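Sulfotransferase (Mycobacterium tuberculosis, PDB 2ZQ5) probably transfers a sulfuryl group from the donor PAPS to an acceptor substrate. Local coordinates at residues Val88-Pro93 / Lys226-Lys231; Cys210-Asn215 / Ala244-Ala249. One frame throughout, in Å; residues are numbered along the deposited sequence.

Contact 1: residues Val88-Pro93 / Lys226-Lys231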
loop_
_atom_site.group_PDB
_atom_site.type_symbol
_atom_site.label_atom_id
_atom_site.label_comp_id
_atom_site.label_asym_id
_atom_site.label_seq_id
_atom_site.Cartn_x
_atom_site.Cartn_y
_atom_site.Cartn_z
ATOM N N VAL A 88 6.687 12.804 18.364
ATOM C CA VAL A 88 5.947 11.561 18.521
ATOM C C VAL A 88 6.849 10.352 18.306
ATOM O O VAL A 88 7.491 10.219 17.268
ATOM C CB VAL A 88 4.765 11.481 17.527
ATOM C CG1 VAL A 88 4.068 10.123 17.643
ATOM C CG2 VAL A 88 3.779 12.606 17.807
ATOM N N ALA A 89 6.901 9.479 19.304
ATOM C CA ALA A 89 7.706 8.276 19.207
ATOM C C ALA A 89 6.824 7.133 18.718
ATOM O O ALA A 89 5.685 6.985 19.156
ATOM C CB ALA A 89 8.304 7.935 20.568
ATOM N N ILE A 90 7.351 6.341 17.791
ATOM C CA ILE A 90 6.628 5.196 17.251
ATOM C C ILE A 90 7.300 3.969 17.862
ATOM O O ILE A 90 8.401 3.597 17.459
ATOM C CB ILE A 90 6.747 5.125 15.712
ATOM C CG1 ILE A 90 6.320 6.457 15.085
ATOM C CG2 ILE A 90 5.891 3.984 15.176
ATOM C CD1 ILE A 90 4.870 6.830 15.327
ATOM N N LYS A 91 6.644 3.348 18.838
ATOM C CA LYS A 91 7.219 2.189 19.511
ATOM C C LYS A 91 6.684 0.838 19.062
ATOM O O LYS A 91 5.477 0.597 19.058
ATOM C CB LYS A 91 7.042 2.320 21.030
ATOM C CG LYS A 91 7.769 3.514 21.636
ATOM C CD LYS A 91 9.267 3.434 21.370
ATOM C CE LYS A 91 10.004 4.637 21.939
ATOM N NZ LYS A 91 11.466 4.570 21.657
ATOM N N ARG A 92 7.616 -0.040 18.700
ATOM C CA ARG A 92 7.316 -1.397 18.256
ATOM C C ARG A 92 6.066 -1.526 17.388
ATOM O O ARG A 92 5.109 -2.223 17.744
ATOM C CB ARG A 92 7.210 -2.330 19.470
ATOM C CG ARG A 92 8.469 -2.359 20.338
ATOM C CD ARG A 92 8.342 -3.398 21.445
ATOM N NE ARG A 92 8.549 -4.761 20.958
ATOM C CZ ARG A 92 8.027 -5.842 21.528
ATOM N NH1 ARG A 92 7.258 -5.721 22.601
ATOM N NH2 ARG A 92 8.280 -7.046 21.034
ATOM N N PRO A 93 6.056 -0.843 16.235
ATOM C CA PRO A 93 4.909 -0.904 15.323
ATOM C C PRO A 93 4.839 -2.280 14.672
ATOM O O PRO A 93 5.859 -2.963 14.544
ATOM C CB PRO A 93 5.220 0.193 14.306
ATOM C CG PRO A 93 6.736 0.167 14.252
ATOM C CD PRO A 93 7.087 0.078 15.724
ATOM N N LYS A 226 -0.815 4.727 21.293
ATOM C CA LYS A 226 -1.282 3.559 20.552
ATOM C C LYS A 226 -0.253 3.015 19.566
ATOM O O LYS A 226 0.429 3.773 18.874
ATOM C CB LYS A 226 -2.586 3.885 19.812
ATOM C CG LYS A 226 -3.744 4.287 20.730
ATOM C CD LYS A 226 -5.034 4.456 19.945
ATOM C CE LYS A 226 -6.193 4.870 20.842
ATOM N NZ LYS A 226 -5.974 6.205 21.463
ATOM N N ARG A 227 -0.147 1.690 19.512
ATOM C CA ARG A 227 0.796 1.035 18.613
ATOM C C ARG A 227 0.273 1.078 17.189
ATOM O O ARG A 227 -0.886 0.757 16.938
ATOM C CB ARG A 227 0.989 -0.427 19.017
ATOM C CG ARG A 227 2.013 -1.186 18.177
ATOM C CD ARG A 227 1.834 -2.690 18.341
ATOM N NE ARG A 227 1.613 -3.042 19.740
ATOM C CZ ARG A 227 2.557 -3.038 20.675
ATOM N NH1 ARG A 227 3.807 -2.715 20.365
ATOM N NH2 ARG A 227 2.243 -3.320 21.932
ATOM N N TRP A 228 1.128 1.475 16.255
ATOM C CA TRP A 228 0.735 1.518 14.859
ATOM C C TRP A 228 0.716 0.120 14.250
ATOM O O TRP A 228 1.545 -0.735 14.587
ATOM C CB TRP A 228 1.701 2.390 14.050
ATOM C CG TRP A 228 1.303 3.825 13.961
ATOM C CD1 TRP A 228 1.760 4.858 14.729
ATOM C CD2 TRP A 228 0.369 4.392 13.038
ATOM N NE1 TRP A 228 1.170 6.037 14.334
ATOM C CE2 TRP A 228 0.310 5.777 13.298
ATOM C CE3 TRP A 228 -0.425 3.861 12.011
ATOM C CZ2 TRP A 228 -0.513 6.642 12.569
ATOM C CZ3 TRP A 228 -1.244 4.719 11.286
ATOM C CH2 TRP A 228 -1.280 6.095 11.569
ATOM N N VAL A 229 -0.247 -0.099 13.363
ATOM C CA VAL A 229 -0.389 -1.354 12.641
ATOM C C VAL A 229 -0.469 -0.945 11.174
ATOM O O VAL A 229 -1.336 -0.159 10.786
ATOM C CB VAL A 229 -1.678 -2.105 13.026
ATOM C CG1 VAL A 229 -1.794 -3.379 12.199
ATOM C CG2 VAL A 229 -1.667 -2.438 14.514
ATOM N N LEU A 230 0.449 -1.474 10.370
ATOM C CA LEU A 230 0.516 -1.160 8.946
ATOM C C LEU A 230 0.428 -2.417 8.098
ATOM O O LEU A 230 0.698 -3.515 8.576
ATOM C CB LEU A 230 1.850 -0.475 8.613
ATOM C CG LEU A 230 2.314 0.810 9.308
ATOM C CD1 LEU A 230 1.199 1.846 9.241
ATOM C CD2 LEU A 230 2.700 0.536 10.764
ATOM N N LYS A 231 0.040 -2.248 6.838
ATOM C CA LYS A 231 -0.008 -3.372 5.909
ATOM C C LYS A 231 0.243 -2.857 4.498
ATOM O O LYS A 231 -0.356 -1.866 4.077
ATOM C CB LYS A 231 -1.356 -4.097 5.970
ATOM C CG LYS A 231 -1.367 -5.420 5.194
ATOM C CD LYS A 231 -1.897 -5.282 3.770
ATOM C CE LYS A 231 -3.419 -5.239 3.761
ATOM N NZ LYS A 231 -3.983 -5.485 2.401
HETATM O O HOH W 1 3.834 1.915 17.001
#

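Contact 2: residues Cys210-Asn215 / Ala244-Ala249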
loop_
_atom_site.group_PDB
_atom_site.type_symbol
_atom_site.label_atom_id
_atom_site.label_comp_id
_atom_site.label_asym_id
_atom_site.label_seq_id
_atom_site.Cartn_x
_atom_site.Cartn_y
_atom_site.Cartn_z
ATOM N N CYS A 210 11.336 7.051 5.670
ATOM C CA CYS A 210 11.492 8.112 6.647
ATOM C C CYS A 210 10.299 9.063 6.518
ATOM O O CYS A 210 9.778 9.565 7.520
ATOM C CB CYS A 210 12.804 8.852 6.402
ATOM S SG CYS A 210 14.246 7.975 7.048
ATOM N N ARG A 211 9.853 9.301 5.288
ATOM C CA ARG A 211 8.704 10.175 5.076
ATOM C C ARG A 211 7.442 9.474 5.595
ATOM O O ARG A 211 6.558 10.103 6.181
ATOM C CB ARG A 211 8.555 10.516 3.592
ATOM C CG ARG A 211 7.528 11.603 3.346
ATOM C CD ARG A 211 7.211 11.787 1.875
ATOM N NE ARG A 211 6.174 12.802 1.708
ATOM C CZ ARG A 211 6.405 14.111 1.687
ATOM N NH1 ARG A 211 7.642 14.577 1.805
ATOM N NH2 ARG A 211 5.390 14.960 1.584
ATOM N N HIS A 212 7.371 8.166 5.373
ATOM C CA HIS A 212 6.253 7.348 5.835
ATOM C C HIS A 212 6.122 7.549 7.350
ATOM O O HIS A 212 5.030 7.788 7.867
ATOM C CB HIS A 212 6.552 5.884 5.464
ATOM C CG HIS A 212 5.554 4.884 5.966
ATOM N ND1 HIS A 212 5.621 4.335 7.230
ATOM C CD2 HIS A 212 4.529 4.258 5.339
ATOM C CE1 HIS A 212 4.685 3.412 7.357
ATOM N NE2 HIS A 212 4.010 3.345 6.222
ATOM N N ARG A 213 7.249 7.486 8.053
ATOM C CA ARG A 213 7.259 7.662 9.503
ATOM C C ARG A 213 6.799 9.061 9.921
ATOM O O ARG A 213 6.051 9.204 10.891
ATOM C CB ARG A 213 8.658 7.375 10.054
ATOM C CG ARG A 213 8.772 7.547 11.555
ATOM C CD ARG A 213 10.076 6.966 12.077
ATOM N NE ARG A 213 10.268 7.269 13.493
ATOM C CZ ARG A 213 10.597 8.473 13.952
ATOM N NH1 ARG A 213 10.774 9.480 13.107
ATOM N NH2 ARG A 213 10.747 8.673 15.256
ATOM N N ARG A 214 7.245 10.088 9.200
ATOM C CA ARG A 214 6.831 11.454 9.509
ATOM C C ARG A 214 5.315 11.557 9.375
ATOM O O ARG A 214 4.665 12.281 10.129
ATOM C CB ARG A 214 7.502 12.458 8.567
ATOM C CG ARG A 214 8.999 12.624 8.769
ATOM C CD ARG A 214 9.508 13.817 7.972
ATOM N NE ARG A 214 8.803 15.041 8.346
ATOM C CZ ARG A 214 8.977 16.220 7.758
ATOM N NH1 ARG A 214 9.840 16.348 6.758
ATOM N NH2 ARG A 214 8.289 17.276 8.171
ATOM N N ASN A 215 4.748 10.838 8.411
ATOM C CA ASN A 215 3.305 10.861 8.238
ATOM C C ASN A 215 2.594 10.107 9.361
ATOM O O ASN A 215 1.501 10.500 9.770
ATOM C CB ASN A 215 2.915 10.311 6.863
ATOM C CG ASN A 215 2.842 11.406 5.814
ATOM O OD1 ASN A 215 2.192 12.432 6.029
ATOM N ND2 ASN A 215 3.502 11.199 4.679
ATOM N N ALA A 244 15.535 0.148 9.141
ATOM C CA ALA A 244 16.379 1.309 9.416
ATOM C C ALA A 244 15.530 2.428 10.021
ATOM O O ALA A 244 15.983 3.169 10.896
ATOM C CB ALA A 244 17.046 1.794 8.133
ATOM N N THR A 245 14.293 2.534 9.548
ATOM C CA THR A 245 13.366 3.562 10.008
ATOM C C THR A 245 12.648 3.178 11.301
ATOM O O THR A 245 12.367 4.034 12.145
ATOM C CB THR A 245 12.319 3.843 8.914
ATOM O OG1 THR A 245 12.991 4.163 7.691
ATOM C CG2 THR A 245 11.423 5.008 9.307
ATOM N N TYR A 246 12.361 1.890 11.446
ATOM C CA TYR A 246 11.667 1.353 12.615
ATOM C C TYR A 246 12.475 0.151 13.109
ATOM O O TYR A 246 12.087 -0.998 12.900
ATOM C CB TYR A 246 10.266 0.889 12.210
ATOM C CG TYR A 246 9.421 1.931 11.506
ATOM C CD1 TYR A 246 8.733 2.905 12.227
ATOM C CD2 TYR A 246 9.276 1.917 10.117
ATOM C CE1 TYR A 246 7.912 3.834 11.588
ATOM C CE2 TYR A 246 8.458 2.845 9.466
ATOM C CZ TYR A 246 7.776 3.798 10.208
ATOM O OH TYR A 246 6.939 4.700 9.584
ATOM N N PRO A 247 13.607 0.403 13.784
ATOM C CA PRO A 247 14.481 -0.657 14.302
ATOM C C PRO A 247 13.826 -1.736 15.160
ATOM O O PRO A 247 14.270 -2.888 15.160
ATOM C CB PRO A 247 15.543 0.124 15.076
ATOM C CG PRO A 247 15.605 1.430 14.344
ATOM C CD PRO A 247 14.149 1.735 14.107
ATOM N N ASP A 248 12.779 -1.360 15.885
ATOM C CA ASP A 248 12.069 -2.282 16.768
ATOM C C ASP A 248 10.771 -2.825 16.173
ATOM O O ASP A 248 9.908 -3.313 16.902
ATOM C CB ASP A 248 11.756 -1.573 18.087
ATOM C CG ASP A 248 10.880 -0.343 17.893
ATOM O OD1 ASP A 248 10.616 0.026 16.725
ATOM O OD2 ASP A 248 10.462 0.262 18.904
ATOM N N ALA A 249 10.636 -2.754 14.853
ATOM C CA ALA A 249 9.423 -3.224 14.194
ATOM C C ALA A 249 9.122 -4.704 14.387
ATOM O O ALA A 249 10.027 -5.530 14.535
ATOM C CB ALA A 249 9.487 -2.912 12.700
HETATM O O HOH W 2 11.046 4.692 14.738
#

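Contact 1: residues Val88-Pro93 / Lys226-Lys231
The Arg227 guanidinium takes the carbonyl oxygen of Arg92 at its own edge, the oxygen lying only 5° out of the guanidinium plane. NH1 of Arg227 donates to Arg92 O at 3.0 Å, with an N-H...O angle of 161°. The indole of Trp228 is approached obliquely by Ile90, whose CD1 lies 3.7 Å from Trp228 CD1. Both groups stand at the start of strand 227-231, a member of the parallel sheet of the sulfotransferase fold, where the loop 88-93 leads into the neighbouring strand 94-97. Trp228 pairs through its backbone with Ile94, the residue after Pro93.

Arg227 holds CG anti to the backbone N (chi1 -177°), which sets CG 3.3 Å from Arg92 O; the bend at chi3 then turns the guanidinium back, and NH1 reaches the same oxygen. NH1 stands tilted out of the plane of the Arg92 carbonyl. The guanidinium of Arg92 has a different anchor, with NH2 bonded to Phe335 O in the same chain.

Pro93 adds an apolar patch, its CB 4.2 Å from Trp228 CB and 4.4 Å from Leu230 CD2. Leu216 of helix 206-219 touches the side chains of both Trp228 and Leu230. One water joins the two backbones, donating to Lys91 O at 2.9 Å and accepting from Trp228 N at 2.8 Å.

Contact 2: residues Cys210-Asn215 / Ala244-Ala249
His212 and Arg213 of helix 206-219 both hold CG anti to the backbone N (chi1 175° and 179°), which puts His212 ND1 at Tyr246 OH and Arg213 CG alongside the phenol ring near CE1; Tyr246 carries its own CG beside its backbone N. The hydroxyl arrives at the edge of the imidazole, near its plane, and His212 ND1 and Tyr246 OH share a hydrogen bond of 2.7 Å in which either could be the donor. The two rings meet rim to rim with planes at 85°, without stacking. Tyr246 is the first residue to leave helical geometry after helix 239-245 and opens a type I beta turn to Ala249; the contact thus ties helix 206-219 to the connection between helix 239-245 and strand 250-255 of the parallel sheet.

Arg213 CB lies 3.2 Å from Tyr246 OH. Extended from CG to NE, Arg213 runs past Thr245 in the opposite direction, its CD 3.6 Å from Thr245 CG2. That methyl also lies over one face of the Tyr246 ring, toward its rim. Thr245 OG1 bonds Ala241 O within its helix. A water accepts from Arg213 NE and donates to Thr245 O, each at 3.0 Å.

The centres of contact 1 and contact 2 lie about 9 Å apart, and their segments alternate along the chain. Asp248 joins them directly: its OD2 is 2.9 Å from Arg92 N, a probable hydrogen bond between the beta turn of contact 2 and the loop of contact 1. Beside it, Pro93 CG packs 3.9 Å from Tyr246 CD1. Helix 206-219 serves both, since His212 and Leu216 touch Leu230, and Leu216 also touches Tyr246. Both contacts lie near the start of the central strand 94-97, which leads to the loop before helix 104-111, probably the phosphosulfate-binding loop of the fold; Lys231 NZ bonds Thr104 and Thr105 there.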